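Side-chain contacts in vesicular integral-membrane protein VIP36 (Canis lupus familiaris, PDB 2DUR), which acts as an intracellular, calcium-dependent lectin of the early secretory pathway, binding high-mannose glycans through its lumenal domain and helping to transport and sort the glycoproteins that carry them: residues W27-Q30 and G31-L35; V133-G136 and S137-Y140; V169-R173 and G174-V178. All blocks are in the same frame, centred on the assembly; numbering follows the deposited sequence.

All three contacts are local chain reversals in the lumenal L-type lectin domain, a sandwich of two antiparallel sheets. Contact 1 passes from an outermost strand of the seven-stranded sheet to one of the eight-stranded sheet; contact 2 ends strand 128-135 of the former, and contact 3 is a hairpin in the latter. Contacts 2 and 3 are closest, with centres 19 Å and nearest atoms about 5 Å apart; contact 1 is centred 25 Å from contact 2 and 27 Å from contact 3. None forms the carbohydrate site, although the side chain of S32 is about 11 Å from a bound mannose and the chain beyond contact 2 supplies H142 to the glycan and D145 to calcium.

Contact 1: W27-Q30 and G31-L35; sequences WDFQ and GSTIL
L35 lays its CD2 methyl over one face of the F29 ring, 3.7 Å from the ring centroid and 23° off the normal, a CH-pi contact displaced toward the rim. L35 CD2 comes as near as 3.4 Å to F29 CD2, while the sister methyl L35 CD1 meets F29 CE2 at 3.7 Å. At the edge of the same ring stands T33, whose CG2 is 4.1 Å from F29 CD2. With OG1 beside the backbone N (chi1 -62°), T33 CG2 falls anti to that nitrogen and is turned to the phenyl edge. T33 OG1 lies 3.0 Å from Q30 O and is also hydrogen-bonded to S52 O of strand 49-55. T33 N makes a weak hydrogen bond of 3.4 Å to Q30 O, closing a type II' turn from Q30 to T33. Its second residue, G31, has a positive phi (68°), a conformation readily adopted by glycine, which has no side chain. Farther out, Q30 OE1 bonds to S52 OG and S32 OG to L42 O, tying the turn to strands of both sheets. Threonine thus serves two environments at once: its hydroxyl goes to the carbonyl of Q30 and its methyl to the apolar pair of F29 and L35, so that polar and apolar contacts together hold the reversal.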
ATOM      1  N   TRP A  27     -10.808  -6.449   9.710  1.00 22.31           N
ATOM      2  CA  TRP A  27     -10.787  -5.835   8.376  1.00 22.11           C
ATOM      3  C   TRP A  27     -12.117  -6.054   7.686  1.00 22.48           C
ATOM      4  O   TRP A  27     -12.765  -7.089   7.924  1.00 22.74           O
ATOM      5  CB  TRP A  27      -9.713  -6.496   7.519  1.00 22.06           C
ATOM      6  CG  TRP A  27      -8.311  -6.359   8.080  1.00 23.35           C
ATOM      7  CD1 TRP A  27      -7.765  -7.077   9.121  1.00 23.62           C
ATOM      8  CD2 TRP A  27      -7.289  -5.441   7.648  1.00 23.00           C
ATOM      9  NE1 TRP A  27      -6.476  -6.665   9.354  1.00 24.08           N
ATOM     10  CE2 TRP A  27      -6.156  -5.660   8.474  1.00 23.58           C
ATOM     11  CE3 TRP A  27      -7.221  -4.451   6.646  1.00 22.97           C
ATOM     12  CZ2 TRP A  27      -4.970  -4.918   8.342  1.00 22.94           C
ATOM     13  CZ3 TRP A  27      -6.024  -3.722   6.502  1.00 22.42           C
ATOM     14  CH2 TRP A  27      -4.916  -3.970   7.348  1.00 23.53           C
ATOM     15  N   ASP A  28     -12.513  -5.086   6.860  1.00 21.48           N
ATOM     16  CA  ASP A  28     -13.649  -5.216   5.946  1.00 20.65           C
ATOM     17  C   ASP A  28     -13.099  -5.680   4.598  1.00 20.16           C
ATOM     18  O   ASP A  28     -12.059  -5.190   4.140  1.00 20.08           O
ATOM     19  CB  ASP A  28     -14.360  -3.882   5.762  1.00 20.70           C
ATOM     20  CG  ASP A  28     -15.128  -3.444   6.994  1.00 24.17           C
ATOM     21  OD1 ASP A  28     -15.950  -4.230   7.471  1.00 24.30           O
ATOM     22  OD2 ASP A  28     -14.935  -2.316   7.464  1.00 23.76           O
ATOM     23  N   PHE A  29     -13.793  -6.625   3.974  1.00 19.22           N
ATOM     24  CA  PHE A  29     -13.383  -7.212   2.706  1.00 19.26           C
ATOM     25  C   PHE A  29     -14.369  -6.720   1.647  1.00 18.93           C
ATOM     26  O   PHE A  29     -15.566  -6.939   1.767  1.00 19.52           O
ATOM     27  CB  PHE A  29     -13.368  -8.744   2.826  1.00 20.11           C
ATOM     28  CG  PHE A  29     -12.457  -9.227   3.929  1.00 19.99           C
ATOM     29  CD1 PHE A  29     -12.953  -9.434   5.210  1.00 23.13           C
ATOM     30  CD2 PHE A  29     -11.098  -9.389   3.687  1.00 22.57           C
ATOM     31  CE1 PHE A  29     -12.098  -9.839   6.238  1.00 22.55           C
ATOM     32  CE2 PHE A  29     -10.237  -9.799   4.696  1.00 23.14           C
ATOM     33  CZ  PHE A  29     -10.755 -10.014   5.980  1.00 22.20           C
ATOM     34  N   GLN A  30     -13.858  -6.003   0.644  1.00 18.04           N
ATOM     35  CA  GLN A  30     -14.727  -5.217  -0.263  1.00 16.69           C
ATOM     36  C   GLN A  30     -14.449  -5.556  -1.722  1.00 15.95           C
ATOM     37  O   GLN A  30     -13.347  -5.963  -2.098  1.00 17.03           O
ATOM     38  CB  GLN A  30     -14.540  -3.695  -0.022  1.00 16.04           C
ATOM     39  CG  GLN A  30     -15.456  -2.789  -0.871  1.00 16.40           C
ATOM     40  CD  GLN A  30     -14.944  -2.605  -2.296  1.00 17.97           C
ATOM     41  OE1 GLN A  30     -13.743  -2.698  -2.546  1.00 19.29           O
ATOM     42  NE2 GLN A  30     -15.859  -2.336  -3.234  1.00 17.68           N
ATOM     43  N   GLY A  31     -15.467  -5.399  -2.573  1.00 15.39           N
ATOM     44  CA  GLY A  31     -15.228  -5.615  -4.008  1.00 15.31           C
ATOM     45  C   GLY A  31     -14.931  -7.075  -4.344  1.00 16.09           C
ATOM     46  O   GLY A  31     -15.420  -7.989  -3.682  1.00 16.62           O
ATOM     47  N   SER A  32     -14.108  -7.276  -5.362  1.00 15.83           N
ATOM     48  CA  SER A  32     -13.772  -8.618  -5.837  1.00 16.08           C
ATOM     49  C   SER A  32     -13.017  -9.474  -4.820  1.00 16.93           C
ATOM     50  O   SER A  32     -12.888 -10.676  -5.034  1.00 18.04           O
ATOM     51  CB  SER A  32     -12.989  -8.578  -7.157  1.00 16.48           C
ATOM     52  OG  SER A  32     -11.805  -7.773  -7.027  1.00 16.84           O
ATOM     53  N   THR A  33     -12.568  -8.863  -3.723  1.00 17.81           N
ATOM     54  CA  THR A  33     -11.790  -9.591  -2.701  1.00 18.69           C
ATOM     55  C   THR A  33     -12.462 -10.896  -2.250  1.00 20.33           C
ATOM     56  O   THR A  33     -13.642 -10.906  -1.920  1.00 20.39           O
ATOM     57  CB  THR A  33     -11.571  -8.701  -1.494  1.00 19.29           C
ATOM     58  OG1 THR A  33     -10.815  -7.566  -1.937  1.00 17.95           O
ATOM     59  CG2 THR A  33     -10.782  -9.442  -0.406  1.00 19.82           C
ATOM     60  N   ILE A  34     -11.684 -11.977  -2.219  1.00 20.80           N
ATOM     61  CA  ILE A  34     -12.132 -13.217  -1.571  1.00 23.13           C
ATOM     62  C   ILE A  34     -11.026 -13.693  -0.628  1.00 23.94           C
ATOM     63  O   ILE A  34      -9.896 -13.212  -0.709  1.00 23.32           O
ATOM     64  CB  ILE A  34     -12.482 -14.330  -2.589  1.00 22.77           C
ATOM     65  CG1 ILE A  34     -11.222 -14.842  -3.299  1.00 23.70           C
ATOM     66  CG2 ILE A  34     -13.561 -13.818  -3.602  1.00 23.14           C
ATOM     67  CD1 ILE A  34     -11.393 -16.220  -3.990  1.00 25.55           C
ATOM     68  N   LEU A  35     -11.377 -14.658   0.219  1.00 25.46           N
ATOM     69  CA  LEU A  35     -10.522 -15.201   1.264  1.00 27.67           C
ATOM     70  C   LEU A  35     -10.330 -16.697   1.035  1.00 27.91           C
ATOM     71  O   LEU A  35     -11.271 -17.398   0.626  1.00 27.52           O
ATOM     72  CB  LEU A  35     -11.227 -15.049   2.617  1.00 28.63           C
ATOM     73  CG  LEU A  35     -11.387 -13.813   3.516  1.00 30.83           C
ATOM     74  CD1 LEU A  35     -10.129 -13.520   4.361  1.00 32.46           C
ATOM     75  CD2 LEU A  35     -11.845 -12.591   2.769  1.00 34.14           C
TER

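Contact 2: V133-G136 and S137-Y140; sequences VNNG and SLSY
An Asx turn and a side-chain amide that grips the backbone end strand 128-135 and start the loop toward strand 152-155. N134 does most of the work across this bend, its amide facing the backbone of L138. N134 OD1 accepts from L138 N at 3.0 Å, with the donor in the carbonyl plane on a lone pair, while N134 ND2 donates to L138 O at 2.9 Å in a nearly straight bond (164°). L138 O lies close to the amide plane of N134 but is approached from above its own carbonyl plane. With CG anti to the backbone nitrogen (chi1 -156°), the amide reaches across the bend, and its two bonds fix its rotation. Asparagine suits the place because one short, flat group both accepts and donates. The L138 side chain runs past N134 in the opposite direction, bringing L138 CB to 3.2 Å from N134 OD1 and L138 CD1 to 3.7 Å from V133 O.

N135 forms an Asx turn: in the conformer given, N135 OD1 accepts from S137 N at 3.1 Å, the donor above the carbonyl plane. A weaker bond from G136 N to N134 OD1, 3.1 Å, has the same i to i+2 pattern. Both N135 and S137 have a second conformer, so the N135 bond, like the water joining N135 O to S137 OG, may not be constant. G136 has a positive phi (101°), readily adopted by glycine, which lacks a side chain. G136 O also receives N105 ND2, and D104 holds S139 OG and Y140 N. N135-G136-S137 is an N-glycosylation sequon; N135 carries a glycan in the natural protein, though none is present in this crystal structure. A side-chain carbonyl bonded to the N-H two residues on defines the Asx turn, set here in a surface loop.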
ATOM      1  N   VAL A 133       1.431  11.443  -2.129  1.00 14.64           N
ATOM      2  CA  VAL A 133       0.798  12.053  -0.952  1.00 13.96           C
ATOM      3  C   VAL A 133      -0.226  13.045  -1.470  1.00 15.10           C
ATOM      4  O   VAL A 133       0.078  13.815  -2.371  1.00 16.78           O
ATOM      5  CB  VAL A 133       1.829  12.756  -0.069  1.00 14.62           C
ATOM      6  CG1 VAL A 133       1.166  13.605   1.018  1.00 14.89           C
ATOM      7  CG2 VAL A 133       2.750  11.689   0.554  1.00 14.42           C
ATOM      8  N   ASN A 134      -1.422  13.000  -0.888  1.00 14.17           N
ATOM      9  CA  ASN A 134      -2.566  13.753  -1.456  1.00 13.50           C
ATOM     10  C   ASN A 134      -3.387  14.377  -0.365  1.00 14.85           C
ATOM     11  O   ASN A 134      -3.541  13.793   0.718  1.00 15.25           O
ATOM     12  CB  ASN A 134      -3.422  12.745  -2.245  1.00 13.94           C
ATOM     13  CG  ASN A 134      -4.282  13.389  -3.346  1.00 15.28           C
ATOM     14  OD1 ASN A 134      -4.459  14.607  -3.392  1.00 16.53           O
ATOM     15  ND2 ASN A 134      -4.811  12.551  -4.228  1.00 15.95           N
ATOM     16  N   ASN A 135      -3.898  15.575  -0.697  0.60 15.49           N
ATOM     17  CA  ASN A 135      -4.719  16.419   0.172  0.60 16.00           C
ATOM     18  C   ASN A 135      -6.165  16.474  -0.320  0.60 15.89           C
ATOM     19  O   ASN A 135      -6.919  17.318   0.156  0.60 16.27           O
ATOM     20  CB  ASN A 135      -4.151  17.874   0.243  0.60 16.46           C
ATOM     21  CG  ASN A 135      -4.214  18.637  -1.121  0.60 18.24           C
ATOM     22  OD1 ASN A 135      -4.279  18.016  -2.201  0.60 13.88           O
ATOM     23  ND2 ASN A 135      -4.188  20.005  -1.058  0.60 20.10           N
ATOM     24  N   GLY A 136      -6.529  15.588  -1.260  1.00 15.43           N
ATOM     25  CA  GLY A 136      -7.835  15.630  -1.904  1.00 16.63           C
ATOM     26  C   GLY A 136      -7.833  16.246  -3.282  1.00 17.28           C
ATOM     27  O   GLY A 136      -8.722  15.937  -4.074  1.00 19.39           O
ATOM     28  N   SER A 137      -6.850  17.090  -3.596  1.00 17.04           N
ATOM     29  CA  SER A 137      -6.843  17.842  -4.859  0.50 16.99           C
ATOM     30  C   SER A 137      -6.273  17.068  -6.048  1.00 16.82           C
ATOM     31  O   SER A 137      -6.587  17.347  -7.207  1.00 17.04           O
ATOM     32  CB  SER A 137      -6.086  19.180  -4.690  0.50 16.99           C
ATOM     33  OG  SER A 137      -6.727  20.027  -3.740  0.50 16.97           O
ATOM     34  N   LEU A 138      -5.404  16.092  -5.778  1.00 16.62           N
ATOM     35  CA  LEU A 138      -4.693  15.445  -6.866  1.00 16.48           C
ATOM     36  C   LEU A 138      -5.432  14.226  -7.412  1.00 16.04           C
ATOM     37  O   LEU A 138      -6.039  13.440  -6.665  1.00 16.16           O
ATOM     38  CB  LEU A 138      -3.283  15.013  -6.388  1.00 16.70           C
ATOM     39  CG  LEU A 138      -2.492  16.138  -5.692  1.00 16.13           C
ATOM     40  CD1 LEU A 138      -1.112  15.576  -5.353  1.00 18.59           C
ATOM     41  CD2 LEU A 138      -2.366  17.354  -6.592  1.00 18.18           C
ATOM     42  N   SER A 139      -5.334  14.045  -8.719  1.00 17.37           N
ATOM     43  CA  SER A 139      -5.854  12.875  -9.363  1.00 18.09           C
ATOM     44  C   SER A 139      -4.656  12.043  -9.851  1.00 17.88           C
ATOM     45  O   SER A 139      -3.722  12.575 -10.451  1.00 19.53           O
ATOM     46  CB  SER A 139      -6.724  13.265 -10.568  1.00 18.26           C
ATOM     47  OG  SER A 139      -7.047  12.121 -11.347  1.00 20.97           O
ATOM     48  N   TYR A 140      -4.709  10.738  -9.610  1.00 17.47           N
ATOM     49  CA  TYR A 140      -3.724   9.824 -10.161  1.00 16.99           C
ATOM     50  C   TYR A 140      -4.053   9.613 -11.631  1.00 17.35           C
ATOM     51  O   TYR A 140      -5.139   9.119 -11.960  1.00 18.10           O
ATOM     52  CB  TYR A 140      -3.792   8.509  -9.391  1.00 16.98           C
ATOM     53  CG  TYR A 140      -2.950   7.406  -9.974  1.00 15.16           C
ATOM     54  CD1 TYR A 140      -1.560   7.378  -9.753  1.00 14.82           C
ATOM     55  CD2 TYR A 140      -3.540   6.372 -10.709  1.00 15.25           C
ATOM     56  CE1 TYR A 140      -0.785   6.355 -10.262  1.00 14.81           C
ATOM     57  CE2 TYR A 140      -2.774   5.339 -11.232  1.00 16.78           C
ATOM     58  CZ  TYR A 140      -1.405   5.337 -11.007  1.00 16.44           C
ATOM     59  OH  TYR A 140      -0.601   4.347 -11.510  1.00 17.63           O
TER
HETATM   60  O   HOH W   1      -8.119  19.475  -1.426  1.00 34.90           O

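Contact 3: V169-R173 and G174-V178; sequences VRYSR and GRLTV
R170 and T177 exchange two backbone hydrogen bonds, R170 N to T177 O at 2.8 Å and T177 N to R170 O at 2.9 Å. S172 and R175 form the next hydrogen-bonded pair, and R175 N reaches S172 O at 2.9 Å. Between these pairs, CA-H...O contacts such as that from Y171 CA to R175 O, 3.4 Å, fill in the ladder.

Two waters extend the polar network. One accepts from R170 NH1 at 2.8 Å in the guanidinium plane and donates to R175 O and T177 OG1, the latter also hydrogen-bonded to D193 OD1. Another accepts from G174 N and donates weakly to Y171 OH.

These bonds belong to a two-residue beta hairpin with a type I' turn from S172 to R175, in the eight-stranded sheet of the lectin sandwich. R173 and G174 both have positive phi, readily adopted by glycine, which has no side chain.

Apolar contacts lie on the face bearing V169, Y171, L176 and V178, turned toward the other sheet: V169 meets I111 and L176 meets L109. V169 CG1 lies alongside L176 CD1 at 3.9 Å, both side chains pointing the same way. L176 CB stands at the edge of the Y171 ring, 4.3 Å from Y171 CD1. Y171 CG, anti to its nitrogen (chi1 -179°), carries the ring to G174 and its OH to V197 O.

Charged groups occupy the opposite face and the turn. R170 NH1 lies 4.8 Å from R175 NE, a like-charge proximity probably eased by the salt bridge of R175 to D193. R173 pairs with E236.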
ATOM      1  N   VAL A 169       7.037  -0.571   4.603  1.00 16.38           N
ATOM      2  CA  VAL A 169       6.769   0.872   4.551  1.00 16.49           C
ATOM      3  C   VAL A 169       6.934   1.397   5.956  1.00 16.69           C
ATOM      4  O   VAL A 169       6.193   1.024   6.856  1.00 17.90           O
ATOM      5  CB  VAL A 169       5.334   1.174   4.047  1.00 16.24           C
ATOM      6  CG1 VAL A 169       5.117   2.687   4.006  1.00 16.58           C
ATOM      7  CG2 VAL A 169       5.088   0.539   2.644  1.00 16.32           C
ATOM      8  N   ARG A 170       7.894   2.293   6.132  1.00 16.82           N
ATOM      9  CA  ARG A 170       8.233   2.844   7.448  1.00 17.67           C
ATOM     10  C   ARG A 170       7.942   4.335   7.428  1.00 17.10           C
ATOM     11  O   ARG A 170       8.324   5.025   6.490  1.00 16.58           O
ATOM     12  CB  ARG A 170       9.718   2.625   7.765  1.00 18.70           C
ATOM     13  CG  ARG A 170      10.121   3.095   9.174  1.00 19.84           C
ATOM     14  CD  ARG A 170      11.650   2.962   9.366  1.00 20.87           C
ATOM     15  NE  ARG A 170      12.089   3.436  10.688  1.00 27.87           N
ATOM     16  CZ  ARG A 170      12.428   4.694  11.007  1.00 30.16           C
ATOM     17  NH1 ARG A 170      12.434   5.687  10.100  1.00 26.75           N
ATOM     18  NH2 ARG A 170      12.798   4.962  12.261  1.00 29.73           N
ATOM     19  N   TYR A 171       7.272   4.820   8.459  1.00 16.04           N
ATOM     20  CA  TYR A 171       7.007   6.234   8.552  1.00 16.95           C
ATOM     21  C   TYR A 171       7.300   6.723   9.971  1.00 17.23           C
ATOM     22  O   TYR A 171       6.714   6.240  10.923  1.00 17.66           O
ATOM     23  CB  TYR A 171       5.544   6.525   8.144  1.00 17.28           C
ATOM     24  CG  TYR A 171       5.243   8.005   8.204  1.00 16.96           C
ATOM     25  CD1 TYR A 171       5.932   8.907   7.372  1.00 17.18           C
ATOM     26  CD2 TYR A 171       4.335   8.516   9.123  1.00 18.38           C
ATOM     27  CE1 TYR A 171       5.686  10.293   7.429  1.00 17.82           C
ATOM     28  CE2 TYR A 171       4.087   9.901   9.213  1.00 18.19           C
ATOM     29  CZ  TYR A 171       4.767  10.779   8.357  1.00 18.83           C
ATOM     30  OH  TYR A 171       4.532  12.129   8.422  1.00 19.59           O
ATOM     31  N   SER A 172       8.211   7.692  10.102  1.00 17.12           N
ATOM     32  CA  SER A 172       8.583   8.211  11.415  1.00 17.68           C
ATOM     33  C   SER A 172       9.293   9.540  11.250  1.00 17.33           C
ATOM     34  O   SER A 172      10.249   9.640  10.446  1.00 17.84           O
ATOM     35  CB  SER A 172       9.523   7.221  12.133  1.00 19.06           C
ATOM     36  OG  SER A 172       9.957   7.764  13.396  1.00 20.93           O
ATOM     37  N   ARG A 173       8.833  10.541  12.004  1.00 18.32           N
ATOM     38  CA  ARG A 173       9.474  11.871  12.035  1.00 18.47           C
ATOM     39  C   ARG A 173       9.675  12.429  10.613  1.00 18.14           C
ATOM     40  O   ARG A 173      10.723  13.016  10.272  1.00 17.75           O
ATOM     41  CB  ARG A 173      10.808  11.805  12.799  1.00 19.24           C
ATOM     42  CG  ARG A 173      10.616  11.411  14.277  1.00 20.27           C
ATOM     43  CD  ARG A 173      11.924  11.480  15.048  1.00 21.35           C
ATOM     44  NE  ARG A 173      12.293  12.880  15.239  1.00 26.55           N
ATOM     45  CZ  ARG A 173      11.907  13.643  16.254  1.00 27.71           C
ATOM     46  NH1 ARG A 173      11.140  13.162  17.238  1.00 28.90           N
ATOM     47  NH2 ARG A 173      12.317  14.900  16.293  1.00 29.99           N
ATOM     48  N   GLY A 174       8.652  12.250   9.779  1.00 18.26           N
ATOM     49  CA  GLY A 174       8.668  12.814   8.437  1.00 17.75           C
ATOM     50  C   GLY A 174       9.413  12.024   7.398  1.00 17.49           C
ATOM     51  O   GLY A 174       9.390  12.376   6.224  1.00 17.58           O
ATOM     52  N   ARG A 175      10.109  10.955   7.826  1.00 16.13           N
ATOM     53  CA  ARG A 175      10.857  10.126   6.916  1.00 15.54           C
ATOM     54  C   ARG A 175       9.991   8.953   6.486  1.00 15.47           C
ATOM     55  O   ARG A 175       9.476   8.214   7.321  1.00 16.05           O
ATOM     56  CB  ARG A 175      12.174   9.633   7.564  1.00 15.43           C
ATOM     57  CG  ARG A 175      13.079   8.861   6.634  1.00 16.28           C
ATOM     58  CD  ARG A 175      14.269   8.330   7.443  1.00 17.37           C
ATOM     59  NE  ARG A 175      15.161   7.522   6.611  1.00 16.41           N
ATOM     60  CZ  ARG A 175      16.307   6.978   7.069  1.00 18.58           C
ATOM     61  NH1 ARG A 175      16.671   7.149   8.343  1.00 18.74           N
ATOM     62  NH2 ARG A 175      17.066   6.248   6.266  1.00 18.66           N
ATOM     63  N   LEU A 176       9.861   8.805   5.176  1.00 15.63           N
ATOM     64  CA  LEU A 176       9.075   7.725   4.575  1.00 16.19           C
ATOM     65  C   LEU A 176      10.032   6.828   3.813  1.00 16.15           C
ATOM     66  O   LEU A 176      10.701   7.261   2.875  1.00 15.60           O
ATOM     67  CB  LEU A 176       8.025   8.322   3.618  1.00 15.62           C
ATOM     68  CG  LEU A 176       7.169   7.281   2.870  1.00 17.12           C
ATOM     69  CD1 LEU A 176       6.347   6.435   3.827  1.00 18.62           C
ATOM     70  CD2 LEU A 176       6.274   7.961   1.823  1.00 18.50           C
ATOM     71  N   THR A 177      10.104   5.564   4.217  1.00 16.47           N
ATOM     72  CA  THR A 177      11.035   4.626   3.588  1.00 16.22           C
ATOM     73  C   THR A 177      10.242   3.427   3.085  1.00 16.31           C
ATOM     74  O   THR A 177       9.417   2.863   3.807  1.00 17.69           O
ATOM     75  CB  THR A 177      12.140   4.145   4.595  1.00 16.57           C
ATOM     76  OG1 THR A 177      12.718   5.275   5.265  1.00 18.62           O
ATOM     77  CG2 THR A 177      13.202   3.358   3.886  1.00 17.11           C
ATOM     78  N   VAL A 178      10.495   3.052   1.844  1.00 16.64           N
ATOM     79  CA  VAL A 178       9.908   1.831   1.290  1.00 17.16           C
ATOM     80  C   VAL A 178      11.052   0.919   0.888  1.00 17.67           C
ATOM     81  O   VAL A 178      11.957   1.348   0.166  1.00 16.85           O
ATOM     82  CB  VAL A 178       9.029   2.147   0.042  1.00 16.86           C
ATOM     83  CG1 VAL A 178       8.394   0.871  -0.494  1.00 17.56           C
ATOM     84  CG2 VAL A 178       7.963   3.184   0.398  1.00 17.91           C
TER
HETATM   85  O   HOH W   2      11.281   5.892   7.596  1.00 19.66           O
HETATM   86  O   HOH W   3       5.958  12.329  10.953  1.00 22.21           O